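Local coordinates for glycosyl transferase (Staphylococcus aureus, PDB 5U02), which belongs to the TarS-type glycosyltransferases and comprises a helical linker followed by two beta-rich C-terminal domains, assembled as a trimer, at residues A[162-165]-A[166-169]; A[237-240]-A[241-245]; A[273-276]-A[277-280]. One frame throughout, in Å; residues are numbered along the deposited sequence.

Interaction 1: A[162-165]-A[166-169]; sequences IGEG and HYDV
Tyr167 lies alongside residues 162-164, where a type II beta turn runs from Gly163 to His166, and the CD2/CE2 edge of its ring is turned to Gly163 O. At CB the side chain leaves with CG between the backbone N and the carbonyl carbon (chi1 53°), a torsion that sets the ring beside the preceding residues. Along the ring, CD2 of Tyr167 passes CG2 of Ile162 at 4.2 Å, the two side chains sliding past each other in opposite directions. The next atom, CE2 of Tyr167, comes within 3.1 Å of Gly163 O, which lies at the ring edge near its plane; Ile162 O is 3.6 Å from the same CE2, obliquely placed. Farther out, OH of Tyr167 lies 3.9 Å from Glu164 CA, and it finds its polar partners beyond the turn, in hydrogen bonds with Tyr194 and Lys192. His166 meets the other branch of Ile162: CG1 stands anti to the backbone N (chi1 174°), and CD1 of Ile162 packs on His166 CB at 3.6 Å. Gly165 adopts a positive phi of 104°, as the third position of a type II turn commonly does. Glu164 turns outward to a salt bridge with Arg170 of the second subunit, while Gly165 O accepts a hydrogen bond from Gln220 of that subunit. The turn thus delivers the chain from strand 150-159 into strand 168-175, with Tyr167 packed on Val219 and Ile221 of strand 212-221 and its ring edge-to-face with Phe160.

Interaction 2: A[237-240]-A[241-245]; sequences YAYT and AETSA
Thr240 O is gripped by two donors from one residue, Thr243, which closes a type II beta turn. The hydroxyl makes the shorter bond, with OG1 of Thr243 donating to Thr240 O at 2.7 Å; the turn's own backbone bond, from Thr243 N to Thr240 O, is 3.2 Å long and fairly straight at 156°. Both donors approach from the same face of the carbonyl plane, each tilted out of it by a little under 30°. The threonine can do this because its OG1 lies beside its own backbone N (chi1 -66°), so that hydroxyl and amide converge on one oxygen. The same torsion sends the methyl the other way: CG2 of Thr243 comes obliquely to the Tyr239 ring, 4.1 Å from CD1 of Tyr239, the two side chains crossing at about a right angle. CB of Tyr239 also lies against the hydroxyl, 3.7 Å from Thr243 OG1. A water ties in the more distant Tyr237, accepting from Tyr237 OH at 2.7 Å and donating to Thr243 O at 2.9 Å. At the corner, Glu242 takes a positive phi and reaches out to a salt bridge with Arg297, with an imidazole close to its side chain. Tyr239 OH bonds to Phe146 N, while Thr240 OG1 bonds to Glu324. Chemically, the turn's carbonyl and the hydroxyl of buried Thr243 satisfy each other, leaving the methyl for an aromatic neighbour; the water extends the polar network to Tyr237 where the tyrosine hydroxyl and Thr243 O do not bond directly.

Interaction 3: A[273-276]-A[277-280]; sequences AITL and TDSI
Leu276 and Ile280, one helical turn apart, run obliquely to each other and meet through CD1 of Leu276 and CD1 of Ile280 at 4.1 Å. Leu276 extends with CG anti to the backbone N (chi1 -175°), whereas Ile280 sets its CG1 beside its own N, and these choices bring the two terminal methyls together. A second cluster forms around Thr275. Its side chain and that of Thr277 lie side by side and point the same way, CG2 of Thr275 standing 4.0 Å from CG2 of Thr277, while Asp278 runs slantwise to Thr275 and sets OD2 3.8 Å from Thr275 CB. Thr275 holds the N-cap position without a capping bond from its side chain. Ser279 points back toward the incoming segment, with OG against CB of Ile274 at 3.8 Å. A water accepts from Thr275 N at 2.8 Å and also hydrogen-bonds Ser279 OG, joining the two residues. In the backbone, Thr275 O accepts from Asp278 N and, weakly, from Ser279 N. Leu276 O takes Ser279 N from above its carbonyl plane and Ile280 N at 2.9 Å, nearly in line with the carbonyl bond (C=O...N angle 170°). The short helix therefore mixes i-to-i+3 and i-to-i+4 bonding. Leu276 also touches Leu246 and Phe253, and Ile280 touches Tyr299. The chemistry is divided accordingly: a methyl contact joins Leu276 to Ile280, while backbone bonds and a bridging water draw segment 273-276 and the helix together where the chain passes from strand 267-274, through the short helix, to strand 280-285 of another sheet.

Overall arrangement
The three sites are local contacts in series along an elongated chain: two at beta turns and one at a short helix, each lying just ahead of, or running into, a strand. Interactions 2 and 3 lie on the same side of the chain's centre, with centres about 17 Å apart and nearest atoms about 7 Å apart; they do not touch, yet Tyr299 meets Ser244 of one and Ile274, Ser279 and Ile280 of the other. Interaction 1 lies on the opposite side, its centre about 32 Å from that of interaction 2 and about 44 Å from that of interaction 3. It alone contacts a second subunit. The bound imidazole, about 3 Å from the Glu242 side chain, belongs to interaction 2 and probably comes from the crystallisation liquor.

Interaction 1: A[162-165]-A[166-169]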
ATOM      1  N   ILE A 162      -6.630   0.546 -19.916  1.00 53.36           N
ATOM      2  CA  ILE A 162      -7.302  -0.159 -18.831  1.00 53.87           C
ATOM      3  C   ILE A 162      -7.637   0.834 -17.730  1.00 53.44           C
ATOM      4  O   ILE A 162      -6.799   1.661 -17.347  1.00 53.35           O
ATOM      5  CB  ILE A 162      -6.462  -1.337 -18.295  1.00 54.35           C
ATOM      6  CG1 ILE A 162      -7.130  -1.950 -17.056  1.00 58.48           C
ATOM      7  CG2 ILE A 162      -5.049  -0.897 -18.018  1.00 50.62           C
ATOM      8  CD1 ILE A 162      -6.530  -3.262 -16.582  1.00 60.57           C
ATOM      9  N   GLY A 163      -8.870   0.752 -17.232  1.00 50.48           N
ATOM     10  CA  GLY A 163      -9.372   1.713 -16.280  1.00 47.81           C
ATOM     11  C   GLY A 163      -8.774   1.562 -14.895  1.00 46.22           C
ATOM     12  O   GLY A 163      -8.151   0.560 -14.537  1.00 42.81           O
ATOM     13  N   GLU A 164      -8.991   2.610 -14.104  1.00 50.54           N
ATOM     14  CA  GLU A 164      -8.490   2.680 -12.739  1.00 50.59           C
ATOM     15  C   GLU A 164      -8.950   1.476 -11.923  1.00 53.33           C
ATOM     16  O   GLU A 164     -10.071   0.985 -12.085  1.00 55.19           O
ATOM     17  CB  GLU A 164      -8.979   3.976 -12.088  1.00 48.72           C
ATOM     18  CG  GLU A 164      -8.114   4.529 -10.965  1.00 50.45           C
ATOM     19  CD  GLU A 164      -8.221   3.732  -9.682  1.00 53.74           C
ATOM     20  OE1 GLU A 164      -7.224   3.682  -8.930  1.00 50.88           O
ATOM     21  OE2 GLU A 164      -9.296   3.147  -9.433  1.00 58.88           O
ATOM     22  N   GLY A 165      -8.071   0.994 -11.046  1.00 55.32           N
ATOM     23  CA  GLY A 165      -8.423  -0.001 -10.060  1.00 57.58           C
ATOM     24  C   GLY A 165      -7.951  -1.410 -10.359  1.00 54.40           C
ATOM     25  O   GLY A 165      -7.857  -2.221  -9.431  1.00 56.81           O
ATOM     26  N   HIS A 166      -7.661  -1.730 -11.615  1.00 49.70           N
ATOM     27  CA  HIS A 166      -7.266  -3.081 -11.985  1.00 53.41           C
ATOM     28  C   HIS A 166      -5.758  -3.236 -12.112  1.00 51.32           C
ATOM     29  O   HIS A 166      -5.281  -4.325 -12.446  1.00 54.94           O
ATOM     30  CB  HIS A 166      -7.964  -3.488 -13.283  1.00 59.47           C
ATOM     31  CG  HIS A 166      -9.454  -3.349 -13.226  1.00 64.61           C
ATOM     32  ND1 HIS A 166     -10.244  -4.172 -12.454  1.00 65.46           N
ATOM     33  CD2 HIS A 166     -10.294  -2.474 -13.826  1.00 67.40           C
ATOM     34  CE1 HIS A 166     -11.509  -3.814 -12.585  1.00 67.43           C
ATOM     35  NE2 HIS A 166     -11.567  -2.787 -13.413  1.00 68.73           N
ATOM     36  N   TYR A 167      -4.997  -2.176 -11.850  1.00 45.66           N
ATOM     37  CA  TYR A 167      -3.544  -2.224 -11.890  1.00 40.77           C
ATOM     38  C   TYR A 167      -2.998  -1.553 -10.640  1.00 39.78           C
ATOM     39  O   TYR A 167      -3.702  -0.811  -9.951  1.00 44.15           O
ATOM     40  CB  TYR A 167      -2.992  -1.541 -13.150  1.00 35.88           C
ATOM     41  CG  TYR A 167      -3.498  -0.129 -13.342  1.00 36.66           C
ATOM     42  CD1 TYR A 167      -2.766   0.954 -12.882  1.00 37.22           C
ATOM     43  CD2 TYR A 167      -4.710   0.122 -13.977  1.00 39.72           C
ATOM     44  CE1 TYR A 167      -3.222   2.249 -13.047  1.00 37.15           C
ATOM     45  CE2 TYR A 167      -5.174   1.415 -14.151  1.00 39.83           C
ATOM     46  CZ  TYR A 167      -4.425   2.473 -13.683  1.00 37.88           C
ATOM     47  OH  TYR A 167      -4.878   3.762 -13.848  1.00 37.18           O
ATOM     48  N   ASP A 168      -1.732  -1.828 -10.345  1.00 39.07           N
ATOM     49  CA  ASP A 168      -1.025  -1.177  -9.254  1.00 37.73           C
ATOM     50  C   ASP A 168       0.097  -0.320  -9.819  1.00 36.47           C
ATOM     51  O   ASP A 168       0.641  -0.608 -10.891  1.00 35.83           O
ATOM     52  CB  ASP A 168      -0.446  -2.197  -8.268  1.00 42.52           C
ATOM     53  CG  ASP A 168      -1.507  -3.092  -7.656  1.00 47.97           C
ATOM     54  OD1 ASP A 168      -2.695  -2.708  -7.660  1.00 51.45           O
ATOM     55  OD2 ASP A 168      -1.147  -4.182  -7.166  1.00 49.03           O
ATOM     56  N   VAL A 169       0.438   0.744  -9.096  1.00 33.60           N
ATOM     57  CA  VAL A 169       1.509   1.647  -9.493  1.00 32.51           C
ATOM     58  C   VAL A 169       2.405   1.906  -8.291  1.00 33.06           C
ATOM     59  O   VAL A 169       1.931   1.992  -7.152  1.00 38.92           O
ATOM     60  CB  VAL A 169       0.973   2.977 -10.075  1.00 35.78           C
ATOM     61  CG1 VAL A 169      -0.009   2.716 -11.212  1.00 39.56           C
ATOM     62  CG2 VAL A 169       0.331   3.833  -9.002  1.00 32.77           C
TER

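Interaction 2: A[237-240]-A[241-245]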
ATOM      1  N   TYR A 237       8.382  22.905 -14.777  1.00 29.69           N
ATOM      2  CA  TYR A 237       9.085  22.696 -13.517  1.00 24.58           C
ATOM      3  C   TYR A 237       9.088  23.984 -12.705  1.00 27.06           C
ATOM      4  O   TYR A 237       9.399  25.062 -13.226  1.00 27.07           O
ATOM      5  CB  TYR A 237      10.510  22.223 -13.796  1.00 24.82           C
ATOM      6  CG  TYR A 237      11.326  21.850 -12.573  1.00 27.04           C
ATOM      7  CD1 TYR A 237      10.943  20.797 -11.747  1.00 23.00           C
ATOM      8  CD2 TYR A 237      12.503  22.524 -12.272  1.00 25.45           C
ATOM      9  CE1 TYR A 237      11.700  20.446 -10.643  1.00 23.69           C
ATOM     10  CE2 TYR A 237      13.267  22.173 -11.174  1.00 23.26           C
ATOM     11  CZ  TYR A 237      12.861  21.138 -10.365  1.00 23.88           C
ATOM     12  OH  TYR A 237      13.621  20.798  -9.273  1.00 23.71           O
ATOM     13  N   ALA A 238       8.730  23.873 -11.424  1.00 27.35           N
ATOM     14  CA  ALA A 238       8.378  25.042 -10.630  1.00 31.49           C
ATOM     15  C   ALA A 238       9.579  25.767 -10.033  1.00 33.47           C
ATOM     16  O   ALA A 238       9.394  26.832  -9.437  1.00 36.17           O
ATOM     17  CB  ALA A 238       7.418  24.634  -9.509  1.00 31.27           C
ATOM     18  N   TYR A 239      10.790  25.237 -10.177  1.00 27.14           N
ATOM     19  CA  TYR A 239      11.973  25.833  -9.576  1.00 25.03           C
ATOM     20  C   TYR A 239      13.002  26.181 -10.645  1.00 28.22           C
ATOM     21  O   TYR A 239      13.015  25.611 -11.740  1.00 26.97           O
ATOM     22  CB  TYR A 239      12.611  24.887  -8.550  1.00 23.59           C
ATOM     23  CG  TYR A 239      11.639  24.352  -7.526  1.00 26.22           C
ATOM     24  CD1 TYR A 239      11.365  25.058  -6.365  1.00 23.91           C
ATOM     25  CD2 TYR A 239      10.987  23.144  -7.727  1.00 29.06           C
ATOM     26  CE1 TYR A 239      10.470  24.576  -5.429  1.00 24.86           C
ATOM     27  CE2 TYR A 239      10.090  22.655  -6.797  1.00 30.90           C
ATOM     28  CZ  TYR A 239       9.839  23.374  -5.651  1.00 27.31           C
ATOM     29  OH  TYR A 239       8.947  22.886  -4.725  1.00 32.10           O
ATOM     30  N   THR A 240      13.868  27.137 -10.307  1.00 25.90           N
ATOM     31  CA  THR A 240      15.074  27.366 -11.091  1.00 28.25           C
ATOM     32  C   THR A 240      15.934  26.107 -11.090  1.00 30.12           C
ATOM     33  O   THR A 240      15.990  25.368 -10.101  1.00 27.08           O
ATOM     34  CB  THR A 240      15.868  28.540 -10.511  1.00 33.12           C
ATOM     35  OG1 THR A 240      15.016  29.688 -10.399  1.00 35.29           O
ATOM     36  CG2 THR A 240      17.059  28.883 -11.396  1.00 33.17           C
ATOM     37  N   ALA A 241      16.601  25.859 -12.216  1.00 28.66           N
ATOM     38  CA  ALA A 241      17.471  24.696 -12.325  1.00 25.38           C
ATOM     39  C   ALA A 241      18.504  24.693 -11.205  1.00 27.44           C
ATOM     40  O   ALA A 241      18.951  25.748 -10.748  1.00 33.56           O
ATOM     41  CB  ALA A 241      18.166  24.679 -13.688  1.00 25.19           C
ATOM     42  N   GLU A 242      18.850  23.491 -10.745  1.00 23.31           N
ATOM     43  CA  GLU A 242      19.815  23.201  -9.688  1.00 23.16           C
ATOM     44  C   GLU A 242      19.295  23.514  -8.284  1.00 22.76           C
ATOM     45  O   GLU A 242      20.032  23.306  -7.312  1.00 23.85           O
ATOM     46  CB  GLU A 242      21.157  23.915  -9.915  1.00 29.85           C
ATOM     47  CG  GLU A 242      21.852  23.502 -11.212  1.00 33.27           C
ATOM     48  CD  GLU A 242      22.221  22.023 -11.235  1.00 35.42           C
ATOM     49  OE1 GLU A 242      22.576  21.478 -10.169  1.00 30.52           O
ATOM     50  OE2 GLU A 242      22.145  21.401 -12.315  1.00 39.58           O
ATOM     51  N   THR A 243      18.052  23.976  -8.136  1.00 18.33           N
ATOM     52  CA  THR A 243      17.453  24.102  -6.812  1.00 20.72           C
ATOM     53  C   THR A 243      17.501  22.757  -6.089  1.00 22.65           C
ATOM     54  O   THR A 243      17.141  21.721  -6.659  1.00 21.14           O
ATOM     55  CB  THR A 243      16.007  24.596  -6.930  1.00 22.54           C
ATOM     56  OG1 THR A 243      15.999  25.934  -7.436  1.00 21.59           O
ATOM     57  CG2 THR A 243      15.311  24.576  -5.575  1.00 18.02           C
ATOM     58  N   SER A 244      17.949  22.773  -4.833  1.00 20.35           N
ATOM     59  CA  SER A 244      18.302  21.561  -4.107  1.00 21.24           C
ATOM     60  C   SER A 244      17.634  21.522  -2.741  1.00 26.92           C
ATOM     61  O   SER A 244      17.045  22.498  -2.273  1.00 29.86           O
ATOM     62  CB  SER A 244      19.824  21.446  -3.918  1.00 20.25           C
ATOM     63  OG  SER A 244      20.491  21.379  -5.157  1.00 22.34           O
ATOM     64  N   ALA A 245      17.765  20.366  -2.099  1.00 26.73           N
ATOM     65  CA  ALA A 245      17.328  20.136  -0.733  1.00 22.12           C
ATOM     66  C   ALA A 245      18.521  19.691   0.101  1.00 24.46           C
ATOM     67  O   ALA A 245      19.330  18.869  -0.346  1.00 26.28           O
ATOM     68  CB  ALA A 245      16.229  19.072  -0.679  1.00 18.16           C
TER
HETATM   69  O   HOH W   1      16.184  21.594  -9.354  1.00 20.46           O

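Interaction 3: A[273-276]-A[277-280]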
ATOM      1  N   ALA A 273      27.902  14.996  -1.887  1.00 27.83           N
ATOM      2  CA  ALA A 273      28.347  15.666  -0.673  1.00 28.30           C
ATOM      3  C   ALA A 273      28.581  17.152  -0.914  1.00 28.47           C
ATOM      4  O   ALA A 273      28.882  17.587  -2.028  1.00 32.06           O
ATOM      5  CB  ALA A 273      29.635  15.024  -0.153  1.00 27.54           C
ATOM      6  N   ILE A 274      28.438  17.937   0.154  1.00 29.58           N
ATOM      7  CA  ILE A 274      28.750  19.360   0.141  1.00 27.15           C
ATOM      8  C   ILE A 274      29.457  19.707   1.443  1.00 29.07           C
ATOM      9  O   ILE A 274      29.478  18.926   2.398  1.00 27.85           O
ATOM     10  CB  ILE A 274      27.499  20.253  -0.020  1.00 27.31           C
ATOM     11  CG1 ILE A 274      26.563  20.082   1.177  1.00 21.36           C
ATOM     12  CG2 ILE A 274      26.767  19.959  -1.325  1.00 28.42           C
ATOM     13  CD1 ILE A 274      25.415  21.047   1.179  1.00 17.80           C
ATOM     14  N   THR A 275      30.044  20.898   1.465  1.00 29.69           N
ATOM     15  CA  THR A 275      30.524  21.532   2.686  1.00 24.66           C
ATOM     16  C   THR A 275      29.569  22.679   2.995  1.00 24.99           C
ATOM     17  O   THR A 275      29.461  23.626   2.209  1.00 28.05           O
ATOM     18  CB  THR A 275      31.957  22.039   2.520  1.00 26.89           C
ATOM     19  OG1 THR A 275      32.841  20.919   2.365  1.00 25.55           O
ATOM     20  CG2 THR A 275      32.380  22.843   3.745  1.00 25.40           C
ATOM     21  N   LEU A 276      28.863  22.578   4.123  1.00 26.18           N
ATOM     22  CA  LEU A 276      27.743  23.478   4.391  1.00 29.33           C
ATOM     23  C   LEU A 276      28.156  24.941   4.282  1.00 29.04           C
ATOM     24  O   LEU A 276      27.464  25.748   3.649  1.00 26.62           O
ATOM     25  CB  LEU A 276      27.162  23.181   5.774  1.00 31.91           C
ATOM     26  CG  LEU A 276      25.909  23.961   6.174  1.00 31.97           C
ATOM     27  CD1 LEU A 276      24.784  23.713   5.187  1.00 27.76           C
ATOM     28  CD2 LEU A 276      25.478  23.587   7.582  1.00 30.79           C
ATOM     29  N   THR A 277      29.294  25.301   4.871  1.00 29.23           N
ATOM     30  CA  THR A 277      29.681  26.704   4.876  1.00 38.79           C
ATOM     31  C   THR A 277      30.173  27.178   3.510  1.00 40.46           C
ATOM     32  O   THR A 277      30.234  28.390   3.280  1.00 39.50           O
ATOM     33  CB  THR A 277      30.728  26.949   5.968  1.00 41.46           C
ATOM     34  OG1 THR A 277      30.876  28.359   6.188  1.00 49.99           O
ATOM     35  CG2 THR A 277      32.072  26.324   5.610  1.00 36.28           C
ATOM     36  N   ASP A 278      30.498  26.260   2.593  1.00 37.64           N
ATOM     37  CA  ASP A 278      30.801  26.638   1.216  1.00 32.71           C
ATOM     38  C   ASP A 278      29.553  26.829   0.365  1.00 32.78           C
ATOM     39  O   ASP A 278      29.626  27.492  -0.675  1.00 35.66           O
ATOM     40  CB  ASP A 278      31.690  25.582   0.551  1.00 32.20           C
ATOM     41  CG  ASP A 278      33.134  25.689   0.978  1.00 35.17           C
ATOM     42  OD1 ASP A 278      33.497  26.730   1.563  1.00 36.49           O
ATOM     43  OD2 ASP A 278      33.905  24.742   0.726  1.00 35.75           O
ATOM     44  N   SER A 279      28.416  26.265   0.770  1.00 28.96           N
ATOM     45  CA  SER A 279      27.215  26.283  -0.055  1.00 24.22           C
ATOM     46  C   SER A 279      26.130  27.208   0.462  1.00 26.16           C
ATOM     47  O   SER A 279      25.353  27.731  -0.336  1.00 26.75           O
ATOM     48  CB  SER A 279      26.630  24.871  -0.174  1.00 21.26           C
ATOM     49  OG  SER A 279      27.564  23.981  -0.747  1.00 27.15           O
ATOM     50  N   ILE A 280      26.050  27.408   1.773  1.00 30.98           N
ATOM     51  CA  ILE A 280      24.964  28.153   2.395  1.00 28.72           C
ATOM     52  C   ILE A 280      25.560  29.066   3.451  1.00 28.04           C
ATOM     53  O   ILE A 280      26.325  28.613   4.308  1.00 29.11           O
ATOM     54  CB  ILE A 280      23.910  27.213   3.014  1.00 28.63           C
ATOM     55  CG1 ILE A 280      23.248  26.363   1.921  1.00 26.14           C
ATOM     56  CG2 ILE A 280      22.869  28.003   3.790  1.00 27.76           C
ATOM     57  CD1 ILE A 280      22.280  25.339   2.442  1.00 25.52           C
TER
HETATM   58  O   HOH W   2      30.145  22.201  -1.058  1.00 25.32           O